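Local atomic coordinates of isatin hydrolase (Ralstonia solanacearum, PDB entry 5NMP), a protein that hydrolyses the cyclic amide of isatin to give isatinate, using a bound manganese ion. Residues F36-L41 with V48-I53; G74-T79 with P84-T89; W184-R189 with A222-L227. All coordinates share one frame; numbering follows the deposited sequence.

Contact 1 (F36-L41 with V48-I53)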
ATOM      1  N   PHE A  36     -11.529   2.459  15.548  1.00 57.62           N
ATOM      2  CA  PHE A  36     -11.853   3.248  14.366  1.00 54.91           C
ATOM      3  C   PHE A  36     -13.309   3.046  13.960  1.00 55.57           C
ATOM      4  O   PHE A  36     -13.790   1.914  13.933  1.00 59.41           O
ATOM      5  CB  PHE A  36     -10.939   2.893  13.195  1.00 51.23           C
ATOM      6  CG  PHE A  36     -11.026   3.869  12.062  1.00 54.37           C
ATOM      7  CD1 PHE A  36     -11.990   3.724  11.076  1.00 56.11           C
ATOM      8  CD2 PHE A  36     -10.171   4.957  12.001  1.00 53.70           C
ATOM      9  CE1 PHE A  36     -12.090   4.634  10.045  1.00 55.55           C
ATOM     10  CE2 PHE A  36     -10.261   5.867  10.970  1.00 54.50           C
ATOM     11  CZ  PHE A  36     -11.222   5.705   9.989  1.00 54.35           C
ATOM     12  N   PRO A  37     -14.009   4.148  13.634  1.00 53.86           N
ATOM     13  CA  PRO A  37     -15.433   4.119  13.279  1.00 56.31           C
ATOM     14  C   PRO A  37     -15.770   3.091  12.200  1.00 53.05           C
ATOM     15  O   PRO A  37     -15.092   3.013  11.175  1.00 52.67           O
ATOM     16  CB  PRO A  37     -15.695   5.539  12.772  1.00 56.79           C
ATOM     17  CG  PRO A  37     -14.698   6.371  13.478  1.00 52.44           C
ATOM     18  CD  PRO A  37     -13.470   5.521  13.609  1.00 51.15           C
ATOM     19  N   THR A  38     -16.812   2.307  12.448  1.00 58.70           N
ATOM     20  CA  THR A  38     -17.248   1.293  11.499  1.00 58.31           C
ATOM     21  C   THR A  38     -18.582   1.688  10.877  1.00 62.87           C
ATOM     22  O   THR A  38     -19.538   2.012  11.582  1.00 68.37           O
ATOM     23  CB  THR A  38     -17.378  -0.088  12.168  1.00 60.90           C
ATOM     24  OG1 THR A  38     -16.125  -0.451  12.761  1.00 65.37           O
ATOM     25  CG2 THR A  38     -17.768  -1.143  11.144  1.00 57.32           C
ATOM     26  N   LEU A  39     -18.630   1.666   9.552  1.00 63.26           N
ATOM     27  CA  LEU A  39     -19.835   2.024   8.815  1.00 66.92           C
ATOM     28  C   LEU A  39     -20.976   1.046   9.079  1.00 68.39           C
ATOM     29  O   LEU A  39     -20.792  -0.169   9.009  1.00 65.44           O
ATOM     30  CB  LEU A  39     -19.535   2.079   7.318  1.00 65.09           C
ATOM     31  CG  LEU A  39     -20.741   2.244   6.400  1.00 67.90           C
ATOM     32  CD1 LEU A  39     -21.399   3.598   6.616  1.00 69.70           C
ATOM     33  CD2 LEU A  39     -20.320   2.062   4.953  1.00 69.39           C
ATOM     34  N   GLN A  40     -22.155   1.580   9.383  1.00 73.81           N
ATOM     35  CA  GLN A  40     -23.333   0.738   9.563  1.00 75.92           C
ATOM     36  C   GLN A  40     -24.463   1.148   8.625  1.00 72.19           C
ATOM     37  O   GLN A  40     -24.858   2.315   8.575  1.00 70.71           O
ATOM     38  CB  GLN A  40     -23.809   0.775  11.017  1.00 85.72           C
ATOM     39  CG  GLN A  40     -22.867   0.078  11.986  1.00 95.21           C
ATOM     40  CD  GLN A  40     -23.501  -0.191  13.339  1.00106.48           C
ATOM     41  OE1 GLN A  40     -24.618   0.246  13.614  1.00112.06           O
ATOM     42  NE2 GLN A  40     -22.787  -0.917  14.191  1.00108.49           N
ATOM     43  N   LEU A  41     -24.966   0.169   7.876  1.00 68.10           N
ATOM     44  CA  LEU A  41     -26.080   0.365   6.956  1.00 63.36           C
ATOM     45  C   LEU A  41     -27.378  -0.069   7.626  1.00 65.18           C
ATOM     46  O   LEU A  41     -27.336  -0.746   8.656  1.00 67.32           O
ATOM     47  CB  LEU A  41     -25.856  -0.433   5.669  1.00 57.01           C
ATOM     48  CG  LEU A  41     -24.530  -0.241   4.940  1.00 56.00           C
ATOM     49  CD1 LEU A  41     -24.538  -1.033   3.646  1.00 56.00           C
ATOM     50  CD2 LEU A  41     -24.275   1.229   4.674  1.00 60.79           C
ATOM     51  N   VAL A  48     -20.446  -4.497   6.909  1.00 48.89           N
ATOM     52  CA  VAL A  48     -18.998  -4.664   6.920  1.00 51.15           C
ATOM     53  C   VAL A  48     -18.514  -4.955   8.344  1.00 51.17           C
ATOM     54  O   VAL A  48     -19.044  -4.413   9.314  1.00 48.27           O
ATOM     55  CB  VAL A  48     -18.275  -3.412   6.358  1.00 54.86           C
ATOM     56  CG1 VAL A  48     -18.663  -2.165   7.136  1.00 57.32           C
ATOM     57  CG2 VAL A  48     -16.763  -3.605   6.370  1.00 49.68           C
ATOM     58  N   GLN A  49     -17.532  -5.841   8.467  1.00 54.78           N
ATOM     59  CA  GLN A  49     -16.931  -6.131   9.760  1.00 56.82           C
ATOM     60  C   GLN A  49     -16.074  -4.965  10.222  1.00 56.22           C
ATOM     61  O   GLN A  49     -15.439  -4.298   9.404  1.00 54.17           O
ATOM     62  CB  GLN A  49     -16.082  -7.402   9.696  1.00 63.83           C
ATOM     63  CG  GLN A  49     -16.866  -8.689   9.845  1.00 78.21           C
ATOM     64  CD  GLN A  49     -15.976  -9.919   9.805  1.00 88.85           C
ATOM     65  OE1 GLN A  49     -14.811  -9.844   9.410  1.00 90.95           O
ATOM     66  NE2 GLN A  49     -16.522 -11.059  10.218  1.00 92.96           N
ATOM     67  N   PRO A  50     -16.060  -4.709  11.537  1.00 55.93           N
ATOM     68  CA  PRO A  50     -15.112  -3.749  12.109  1.00 60.51           C
ATOM     69  C   PRO A  50     -13.700  -4.327  12.099  1.00 59.49           C
ATOM     70  O   PRO A  50     -13.535  -5.518  11.833  1.00 61.64           O
ATOM     71  CB  PRO A  50     -15.629  -3.554  13.536  1.00 53.50           C
ATOM     72  CG  PRO A  50     -16.346  -4.822  13.845  1.00 54.11           C
ATOM     73  CD  PRO A  50     -16.964  -5.272  12.555  1.00 56.81           C
ATOM     74  N   PHE A  51     -12.696  -3.503  12.376  1.00 59.83           N
ATOM     75  CA  PHE A  51     -11.322  -3.984  12.414  1.00 47.87           C
ATOM     76  C   PHE A  51     -11.050  -4.738  13.714  1.00 50.98           C
ATOM     77  O   PHE A  51     -11.187  -4.181  14.801  1.00 54.89           O
ATOM     78  CB  PHE A  51     -10.341  -2.820  12.257  1.00 52.44           C
ATOM     79  CG  PHE A  51      -8.901  -3.247  12.175  1.00 55.07           C
ATOM     80  CD1 PHE A  51      -8.091  -3.236  13.300  1.00 55.66           C
ATOM     81  CD2 PHE A  51      -8.358  -3.664  10.969  1.00 54.37           C
ATOM     82  CE1 PHE A  51      -6.767  -3.633  13.222  1.00 56.54           C
ATOM     83  CE2 PHE A  51      -7.034  -4.063  10.885  1.00 51.99           C
ATOM     84  CZ  PHE A  51      -6.239  -4.047  12.012  1.00 52.03           C
ATOM     85  N   LYS A  52     -10.675  -6.008  13.597  1.00 55.59           N
ATOM     86  CA  LYS A  52     -10.314  -6.812  14.764  1.00 56.38           C
ATOM     87  C   LYS A  52      -8.891  -7.333  14.635  1.00 58.59           C
ATOM     88  O   LYS A  52      -8.476  -7.775  13.563  1.00 60.49           O
ATOM     89  CB  LYS A  52     -11.277  -7.988  14.948  1.00 59.24           C
ATOM     90  CG  LYS A  52     -12.723  -7.600  15.216  1.00 65.26           C
ATOM     91  CD  LYS A  52     -13.522  -8.804  15.694  1.00 73.24           C
ATOM     92  CE  LYS A  52     -15.012  -8.502  15.771  1.00 82.44           C
ATOM     93  NZ  LYS A  52     -15.631  -8.381  14.419  1.00 86.51           N
ATOM     94  N   ILE A  53      -8.143  -7.289  15.731  1.00 59.65           N
ATOM     95  CA  ILE A  53      -6.764  -7.757  15.715  1.00 52.94           C
ATOM     96  C   ILE A  53      -6.475  -8.638  16.929  1.00 55.87           C
ATOM     97  O   ILE A  53      -6.845  -8.313  18.057  1.00 55.19           O
ATOM     98  CB  ILE A  53      -5.770  -6.570  15.655  1.00 56.12           C
ATOM     99  CG1 ILE A  53      -4.340  -7.066  15.444  1.00 55.77           C
ATOM    100  CG2 ILE A  53      -5.881  -5.683  16.892  1.00 51.80           C
ATOM    101  CD1 ILE A  53      -3.351  -5.955  15.169  1.00 54.30           C
TER
HETATM  102  O   HOH W   1     -21.931  -1.978   7.494  1.00 56.88           O
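T38 and V48 face each other between 36-41 and 48-53, with P50 and L39 at their sides. No direct hydrogen bond joins the segments, and the backbones come closest at T38 and P50, whose CA atoms are 5.5 Å apart. The T38 side chain crosses P50 obliquely and meets its CA and CB atoms. Its methyl CG2 is 3.8 Å from P50 CA. The first torsion of T38 (chi1 -57°) sets CG2 anti to the backbone N and keeps OG1 beside that N, which brings OG1 beside P50 CB and CG2 between P50 CA and V48. V48 sends CG1 toward the main chain of L39, where it sits 3.5 Å from L39 O. CG1 also meets L39 CB at 4.3 Å. The polar link is made by a water. It donates to L39 O at 2.6 Å and accepts from V48 N at 3.0 Å, tying the two backbones together.

Further out, the L39 side chain is about 4 Å at the nearest atoms from a bound succinate, probably from the crystallisation liquor. Q228, a known manganese-binding residue though not bound to the ion here, is about 6 Å from L39 between nearest side-chain atoms, consistent with a place at the rim of the metal site. Q49 N bonds to N70 OD1 of the second subunit. Within its own chain, 36-41 lies in the loop between strands 24-27 and 52-60, and P37 packs on helix 161-165. Segment 48-53 leads into strand 52-60, which pairs antiparallel with strand 66-74 through K52 and S72.

Contact 2 (G74-T79 with P84-T89). With MN (manganese (II) ion), chain K.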
ATOM      1  N   GLY A  74     -12.891  -5.254   6.642  1.00 48.14           N
ATOM      2  CA  GLY A  74     -13.538  -5.234   5.346  1.00 41.35           C
ATOM      3  C   GLY A  74     -12.669  -4.537   4.325  1.00 51.01           C
ATOM      4  O   GLY A  74     -11.724  -3.835   4.683  1.00 53.15           O
ATOM      5  N   GLU A  75     -12.980  -4.740   3.050  1.00 49.19           N
ATOM      6  CA  GLU A  75     -12.307  -4.019   1.978  1.00 50.18           C
ATOM      7  C   GLU A  75     -12.452  -2.514   2.183  1.00 49.28           C
ATOM      8  O   GLU A  75     -11.556  -1.746   1.856  1.00 51.84           O
ATOM      9  CB  GLU A  75     -12.879  -4.415   0.615  1.00 52.70           C
ATOM     10  CG  GLU A  75     -12.662  -5.867   0.235  1.00 57.48           C
ATOM     11  CD  GLU A  75     -13.404  -6.252  -1.035  1.00 61.09           C
ATOM     12  OE1 GLU A  75     -14.461  -5.650  -1.315  1.00 63.45           O
ATOM     13  OE2 GLU A  75     -12.929  -7.155  -1.756  1.00 61.76           O
ATOM     14  N   HIS A  76     -13.589  -2.104   2.732  1.00 48.30           N
ATOM     15  CA  HIS A  76     -13.880  -0.692   2.929  1.00 47.54           C
ATOM     16  C   HIS A  76     -13.777  -0.307   4.403  1.00 49.85           C
ATOM     17  O   HIS A  76     -14.742   0.156   5.014  1.00 53.73           O
ATOM     18  CB  HIS A  76     -15.262  -0.364   2.366  1.00 45.80           C
ATOM     19  CG  HIS A  76     -15.376  -0.605   0.893  1.00 46.57           C
ATOM     20  ND1 HIS A  76     -15.382   0.417  -0.032  1.00 43.63           N
ATOM     21  CD2 HIS A  76     -15.461  -1.755   0.183  1.00 49.13           C
ATOM     22  CE1 HIS A  76     -15.481  -0.091  -1.248  1.00 46.27           C
ATOM     23  NE2 HIS A  76     -15.529  -1.408  -1.145  1.00 49.02           N
ATOM     24  N   THR A  77     -12.582  -0.502   4.952  1.00 46.28           N
ATOM     25  CA  THR A  77     -12.293  -0.219   6.349  1.00 46.75           C
ATOM     26  C   THR A  77     -11.228   0.867   6.450  1.00 48.34           C
ATOM     27  O   THR A  77     -10.182   0.770   5.811  1.00 54.60           O
ATOM     28  CB  THR A  77     -11.810  -1.488   7.088  1.00 50.15           C
ATOM     29  OG1 THR A  77     -12.855  -2.469   7.097  1.00 52.74           O
ATOM     30  CG2 THR A  77     -11.401  -1.165   8.521  1.00 50.22           C
ATOM     31  N   GLY A  78     -11.500   1.900   7.241  1.00 42.54           N
ATOM     32  CA  GLY A  78     -10.544   2.975   7.455  1.00 39.95           C
ATOM     33  C   GLY A  78     -10.157   3.717   6.191  1.00 41.64           C
ATOM     34  O   GLY A  78     -10.962   3.866   5.271  1.00 43.29           O
ATOM     35  N   THR A  79      -8.919   4.196   6.152  1.00 41.57           N
ATOM     36  CA  THR A  79      -8.383   4.801   4.941  1.00 41.76           C
ATOM     37  C   THR A  79      -8.332   3.754   3.839  1.00 45.48           C
ATOM     38  O   THR A  79      -7.470   2.874   3.858  1.00 46.46           O
ATOM     39  CB  THR A  79      -6.975   5.374   5.164  1.00 40.33           C
ATOM     40  OG1 THR A  79      -6.989   6.268   6.280  1.00 45.09           O
ATOM     41  CG2 THR A  79      -6.497   6.119   3.933  1.00 37.46           C
ATOM     42  N   PRO A  84     -13.806   0.614  -9.297  1.00 41.94           N
ATOM     43  CA  PRO A  84     -15.065   0.755 -10.045  1.00 43.61           C
ATOM     44  C   PRO A  84     -16.033  -0.422  -9.884  1.00 43.38           C
ATOM     45  O   PRO A  84     -17.243  -0.237  -9.994  1.00 47.98           O
ATOM     46  CB  PRO A  84     -14.594   0.864 -11.499  1.00 40.41           C
ATOM     47  CG  PRO A  84     -13.225   1.440 -11.397  1.00 45.22           C
ATOM     48  CD  PRO A  84     -12.629   0.827 -10.161  1.00 41.86           C
ATOM     49  N   ALA A  85     -15.509  -1.613  -9.619  1.00 43.79           N
ATOM     50  CA  ALA A  85     -16.344  -2.800  -9.463  1.00 43.15           C
ATOM     51  C   ALA A  85     -17.238  -2.703  -8.231  1.00 46.85           C
ATOM     52  O   ALA A  85     -18.216  -3.439  -8.104  1.00 48.52           O
ATOM     53  CB  ALA A  85     -15.477  -4.047  -9.384  1.00 41.98           C
ATOM     54  N   HIS A  86     -16.891  -1.791  -7.326  1.00 46.42           N
ATOM     55  CA  HIS A  86     -17.628  -1.605  -6.081  1.00 46.16           C
ATOM     56  C   HIS A  86     -19.078  -1.203  -6.337  1.00 49.32           C
ATOM     57  O   HIS A  86     -19.962  -1.504  -5.536  1.00 49.01           O
ATOM     58  CB  HIS A  86     -16.927  -0.555  -5.216  1.00 47.11           C
ATOM     59  CG  HIS A  86     -17.652  -0.219  -3.951  1.00 48.49           C
ATOM     60  ND1 HIS A  86     -18.171  -1.180  -3.111  1.00 49.99           N
ATOM     61  CD2 HIS A  86     -17.929   0.974  -3.374  1.00 48.42           C
ATOM     62  CE1 HIS A  86     -18.744  -0.592  -2.074  1.00 49.23           C
ATOM     63  NE2 HIS A  86     -18.611   0.715  -2.210  1.00 48.06           N
ATOM     64  N   TRP A  87     -19.318  -0.532  -7.461  1.00 46.83           N
ATOM     65  CA  TRP A  87     -20.659  -0.063  -7.792  1.00 46.43           C
ATOM     66  C   TRP A  87     -21.203  -0.730  -9.050  1.00 50.22           C
ATOM     67  O   TRP A  87     -20.445  -1.109  -9.942  1.00 52.86           O
ATOM     68  CB  TRP A  87     -20.667   1.456  -7.965  1.00 45.77           C
ATOM     69  CG  TRP A  87     -21.967   2.077  -7.571  1.00 47.93           C
ATOM     70  CD1 TRP A  87     -22.969   2.482  -8.401  1.00 48.11           C
ATOM     71  CD2 TRP A  87     -22.412   2.349  -6.239  1.00 47.66           C
ATOM     72  NE1 TRP A  87     -24.009   2.999  -7.669  1.00 49.68           N
ATOM     73  CE2 TRP A  87     -23.693   2.928  -6.338  1.00 49.80           C
ATOM     74  CE3 TRP A  87     -21.853   2.165  -4.972  1.00 49.80           C
ATOM     75  CZ2 TRP A  87     -24.422   3.324  -5.219  1.00 53.11           C
ATOM     76  CZ3 TRP A  87     -22.577   2.557  -3.862  1.00 51.37           C
ATOM     77  CH2 TRP A  87     -23.848   3.129  -3.992  1.00 51.76           C
ATOM     78  N   ILE A  88     -22.526  -0.848  -9.119  1.00 49.72           N
ATOM     79  CA  ILE A  88     -23.191  -1.593 -10.185  1.00 52.99           C
ATOM     80  C   ILE A  88     -22.950  -0.997 -11.577  1.00 52.90           C
ATOM     81  O   ILE A  88     -23.030  -1.704 -12.582  1.00 56.35           O
ATOM     82  CB  ILE A  88     -24.719  -1.687  -9.913  1.00 43.89           C
ATOM     83  CG1 ILE A  88     -25.356  -2.803 -10.743  1.00 44.91           C
ATOM     84  CG2 ILE A  88     -25.405  -0.349 -10.146  1.00 43.69           C
ATOM     85  CD1 ILE A  88     -26.784  -3.099 -10.357  1.00 45.79           C
ATOM     86  N   THR A  89     -22.632   0.293 -11.638  1.00 49.54           N
ATOM     87  CA  THR A  89     -22.410   0.951 -12.921  1.00 47.81           C
ATOM     88  C   THR A  89     -20.984   0.735 -13.441  1.00 47.78           C
ATOM     89  O   THR A  89     -20.674   1.068 -14.585  1.00 49.46           O
ATOM     90  CB  THR A  89     -22.695   2.465 -12.834  1.00 47.87           C
ATOM     91  OG1 THR A  89     -21.884   3.052 -11.811  1.00 51.68           O
ATOM     92  CG2 THR A  89     -24.154   2.714 -12.510  1.00 46.61           C
TER
HETATM   93 MN    MN K 301     -15.520   2.505   0.172  1.00 61.78          MN
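H76 and H86 are the first and last histidines of the HxGTHxDxPxH motif of the cyclase family, and their rings meet beside the manganese ion. The side chains approach from opposite directions and bury 92 Å² between the segments. The tight part is this pair of rings alone. H76 CE1 stands over the centre of the H86 ring, 3.2 Å above its plane. The ring centroids are 3.9 Å apart, and the planes meet obliquely, at 33°. H76 NE2 and H86 ND1 are neighbours but are not hydrogen-bonded to each other. H76 NE2 bonds instead to S254 OG, and H86 ND1 to Y67 O of the second subunit.

Away from the rings the two segments are loosely related. The CA atoms of H76 and H86 are still 9.8 Å apart, and the backbones meet nowhere. H86 NE2 makes a weak hydrogen bond to a succinate, probably from the crystallisation liquor. Within 74-79, G74 N donates to T77 OG1 at 2.8 Å. H80 and D82, from the strand between the segments, also bind the metal. With CG anti to the carbonyl carbon (chi1 -62°), the H76 ring reaches the metal, its ND1 2.1 Å from the manganese ion.

Contact 3 (W184-R189 with A222-L227)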
ATOM      1  N   TRP A 184     -19.320  17.684 -13.786  1.00 48.30           N
ATOM      2  CA  TRP A 184     -18.345  18.660 -14.268  1.00 49.61           C
ATOM      3  C   TRP A 184     -16.915  18.142 -14.122  1.00 52.03           C
ATOM      4  O   TRP A 184     -16.113  18.243 -15.051  1.00 55.41           O
ATOM      5  CB  TRP A 184     -18.513  19.984 -13.516  1.00 50.17           C
ATOM      6  CG  TRP A 184     -17.660  21.106 -14.026  1.00 52.09           C
ATOM      7  CD1 TRP A 184     -17.907  21.892 -15.111  1.00 54.80           C
ATOM      8  CD2 TRP A 184     -16.436  21.583 -13.455  1.00 57.52           C
ATOM      9  NE1 TRP A 184     -16.910  22.824 -15.260  1.00 56.62           N
ATOM     10  CE2 TRP A 184     -15.993  22.656 -14.256  1.00 61.37           C
ATOM     11  CE3 TRP A 184     -15.669  21.205 -12.349  1.00 54.98           C
ATOM     12  CZ2 TRP A 184     -14.818  23.354 -13.987  1.00 61.29           C
ATOM     13  CZ3 TRP A 184     -14.502  21.900 -12.083  1.00 59.07           C
ATOM     14  CH2 TRP A 184     -14.087  22.963 -12.900  1.00 60.89           C
ATOM     15  N   LEU A 185     -16.604  17.583 -12.956  1.00 47.61           N
ATOM     16  CA  LEU A 185     -15.278  17.030 -12.695  1.00 48.25           C
ATOM     17  C   LEU A 185     -14.913  15.919 -13.678  1.00 51.54           C
ATOM     18  O   LEU A 185     -13.770  15.826 -14.125  1.00 55.32           O
ATOM     19  CB  LEU A 185     -15.191  16.499 -11.262  1.00 45.63           C
ATOM     20  CG  LEU A 185     -15.066  17.549 -10.159  1.00 49.68           C
ATOM     21  CD1 LEU A 185     -14.947  16.883  -8.801  1.00 50.53           C
ATOM     22  CD2 LEU A 185     -13.870  18.454 -10.418  1.00 52.45           C
ATOM     23  N   ILE A 186     -15.886  15.079 -14.012  1.00 47.94           N
ATOM     24  CA  ILE A 186     -15.641  13.976 -14.930  1.00 48.72           C
ATOM     25  C   ILE A 186     -15.604  14.448 -16.380  1.00 51.42           C
ATOM     26  O   ILE A 186     -14.645  14.183 -17.104  1.00 50.81           O
ATOM     27  CB  ILE A 186     -16.710  12.879 -14.786  1.00 50.47           C
ATOM     28  CG1 ILE A 186     -16.645  12.259 -13.391  1.00 45.07           C
ATOM     29  CG2 ILE A 186     -16.522  11.807 -15.846  1.00 48.02           C
ATOM     30  CD1 ILE A 186     -17.762  11.271 -13.109  1.00 45.76           C
ATOM     31  N   GLY A 187     -16.648  15.161 -16.793  1.00 58.62           N
ATOM     32  CA  GLY A 187     -16.825  15.542 -18.183  1.00 51.08           C
ATOM     33  C   GLY A 187     -16.022  16.731 -18.677  1.00 54.43           C
ATOM     34  O   GLY A 187     -15.601  16.760 -19.832  1.00 60.33           O
ATOM     35  N   GLU A 188     -15.807  17.719 -17.816  1.00 54.94           N
ATOM     36  CA  GLU A 188     -15.117  18.937 -18.233  1.00 56.36           C
ATOM     37  C   GLU A 188     -13.658  18.993 -17.780  1.00 56.43           C
ATOM     38  O   GLU A 188     -12.886  19.812 -18.277  1.00 61.24           O
ATOM     39  CB  GLU A 188     -15.867  20.167 -17.719  1.00 58.51           C
ATOM     40  CG  GLU A 188     -17.208  20.397 -18.390  1.00 61.27           C
ATOM     41  CD  GLU A 188     -17.074  20.678 -19.874  1.00 69.50           C
ATOM     42  OE1 GLU A 188     -16.293  21.582 -20.242  1.00 72.99           O
ATOM     43  OE2 GLU A 188     -17.746  19.993 -20.675  1.00 72.83           O
ATOM     44  N   ARG A 189     -13.276  18.124 -16.846  1.00 52.02           N
ATOM     45  CA  ARG A 189     -11.927  18.174 -16.290  1.00 54.35           C
ATOM     46  C   ARG A 189     -11.199  16.832 -16.324  1.00 56.02           C
ATOM     47  O   ARG A 189      -9.979  16.785 -16.139  1.00 55.48           O
ATOM     48  CB  ARG A 189     -11.973  18.702 -14.857  1.00 53.50           C
ATOM     49  CG  ARG A 189     -12.319  20.179 -14.766  1.00 52.93           C
ATOM     50  CD  ARG A 189     -11.303  21.017 -15.520  1.00 56.34           C
ATOM     51  NE  ARG A 189     -11.574  22.447 -15.412  1.00 63.79           N
ATOM     52  CZ  ARG A 189     -12.233  23.156 -16.323  1.00 64.29           C
ATOM     53  NH1 ARG A 189     -12.691  22.570 -17.420  1.00 60.32           N
ATOM     54  NH2 ARG A 189     -12.429  24.453 -16.140  1.00 67.36           N
ATOM     55  N   ALA A 222     -17.804   5.799 -14.716  1.00 47.55           N
ATOM     56  CA  ALA A 222     -16.891   6.310 -15.728  1.00 46.97           C
ATOM     57  C   ALA A 222     -15.495   5.743 -15.510  1.00 51.71           C
ATOM     58  O   ALA A 222     -14.500   6.341 -15.923  1.00 58.51           O
ATOM     59  CB  ALA A 222     -16.861   7.831 -15.705  1.00 46.26           C
ATOM     60  N   ASN A 223     -15.437   4.595 -14.840  1.00 49.80           N
ATOM     61  CA  ASN A 223     -14.187   3.875 -14.610  1.00 51.80           C
ATOM     62  C   ASN A 223     -13.164   4.688 -13.801  1.00 51.03           C
ATOM     63  O   ASN A 223     -11.961   4.588 -14.036  1.00 52.29           O
ATOM     64  CB  ASN A 223     -13.584   3.440 -15.953  1.00 47.30           C
ATOM     65  CG  ASN A 223     -12.680   2.224 -15.830  1.00 53.46           C
ATOM     66  OD1 ASN A 223     -12.658   1.550 -14.801  1.00 52.83           O
ATOM     67  ND2 ASN A 223     -11.934   1.934 -16.890  1.00 52.40           N
ATOM     68  N   ARG A 224     -13.655   5.486 -12.849  1.00 49.40           N
ATOM     69  CA  ARG A 224     -12.794   6.276 -11.961  1.00 47.84           C
ATOM     70  C   ARG A 224     -12.745   5.673 -10.558  1.00 49.00           C
ATOM     71  O   ARG A 224     -13.414   4.678 -10.279  1.00 50.53           O
ATOM     72  CB  ARG A 224     -13.277   7.725 -11.864  1.00 48.51           C
ATOM     73  CG  ARG A 224     -13.558   8.411 -13.180  1.00 52.99           C
ATOM     74  CD  ARG A 224     -12.297   8.592 -13.987  1.00 60.58           C
ATOM     75  NE  ARG A 224     -12.351   9.800 -14.806  1.00 65.19           N
ATOM     76  CZ  ARG A 224     -12.924   9.868 -16.002  1.00 64.59           C
ATOM     77  NH1 ARG A 224     -13.498   8.795 -16.525  1.00 66.75           N
ATOM     78  NH2 ARG A 224     -12.921  11.009 -16.674  1.00 66.23           N
ATOM     79  N   TYR A 225     -11.980   6.304  -9.669  1.00 46.87           N
ATOM     80  CA  TYR A 225     -11.702   5.729  -8.353  1.00 45.14           C
ATOM     81  C   TYR A 225     -12.037   6.673  -7.196  1.00 46.85           C
ATOM     82  O   TYR A 225     -12.278   7.864  -7.402  1.00 44.38           O
ATOM     83  CB  TYR A 225     -10.229   5.314  -8.268  1.00 42.40           C
ATOM     84  CG  TYR A 225      -9.715   4.661  -9.533  1.00 45.37           C
ATOM     85  CD1 TYR A 225     -10.066   3.356  -9.856  1.00 43.81           C
ATOM     86  CD2 TYR A 225      -8.884   5.351 -10.406  1.00 45.03           C
ATOM     87  CE1 TYR A 225      -9.604   2.758 -11.010  1.00 44.18           C
ATOM     88  CE2 TYR A 225      -8.416   4.761 -11.562  1.00 46.15           C
ATOM     89  CZ  TYR A 225      -8.779   3.463 -11.859  1.00 49.00           C
ATOM     90  OH  TYR A 225      -8.316   2.870 -13.013  1.00 49.44           O
ATOM     91  N   GLY A 226     -12.043   6.133  -5.979  1.00 45.97           N
ATOM     92  CA  GLY A 226     -12.317   6.925  -4.793  1.00 44.42           C
ATOM     93  C   GLY A 226     -11.375   6.652  -3.632  1.00 48.09           C
ATOM     94  O   GLY A 226     -10.826   5.554  -3.504  1.00 47.78           O
ATOM     95  N   LEU A 227     -11.179   7.662  -2.788  1.00 46.93           N
ATOM     96  CA  LEU A 227     -10.400   7.521  -1.563  1.00 45.51           C
ATOM     97  C   LEU A 227     -11.209   8.025  -0.376  1.00 46.33           C
ATOM     98  O   LEU A 227     -11.901   9.037  -0.474  1.00 48.53           O
ATOM     99  CB  LEU A 227      -9.075   8.279  -1.665  1.00 40.16           C
ATOM    100  CG  LEU A 227      -7.992   7.639  -2.534  1.00 42.79           C
ATOM    101  CD1 LEU A 227      -6.795   8.562  -2.672  1.00 41.08           C
ATOM    102  CD2 LEU A 227      -7.569   6.295  -1.958  1.00 43.74           C
TER
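The last turn of helix 179-187 passes the loop that leads into strand 225-228, with the CA atoms of I186 and A222 7.8 Å apart. I186 is the residue of the helix that reaches across. Its chi1 of -64° sets CG1 beside the backbone N and CG2 anti to it. The methyl CG2 of I186 touches A222 CB at 4.0 Å. The same methyl lies over one face of the R224 guanidinium, 3.7 Å above the plane and toward the rim. R224 NH2 is also 3.6 Å from I186 O, without a hydrogen bond. The R224 chain is bent at chi2 and chi3, which folds its end back toward the loop. There NH1 donates to A222 O at 2.7 Å, and that oxygen lies close to the guanidinium plane. NE bonds to V191 O. These two bonds fix the rotation of the group and turn a flat side to the isoleucine.

The loop follows helix 214-221, whose C-terminal end is closed by a Schellman motif. N223, with positive phi, is the C-prime residue, R224 N bonds to M219 O, and N223 N bonds to H220 O. Strand 225-228 then runs parallel to strand 193-195 in the central mixed sheet. The contact thus joins the end of helix 179-187, which precedes strand 193-195, to the loop between helix 214-221 and strand 225-228. I186 also packs on L218 and M219 of helix 214-221.

The three contacts follow one another along the chain, and contact 2 sits between the others in space. Its centre is 14 Å from that of contact 1 and 16 Å from that of contact 3. F36 CE1 of contact 1 packs on G78 CA at 3.4 Å, and V48 CG2 on G74 CA at 3.8 Å. On the other flank, P84 CG meets R224 O of contact 3 at 3.4 Å. Contacts 1 and 3 do not touch, their centres being 28 Å apart. Contact 2 supplies a manganese ligand. At the nearest atoms, the L39 side chain is about 7 Å from the manganese ion and that of R224 about 13 Å. Contacts 1 and 2 also meet the second subunit; contact 3 does not.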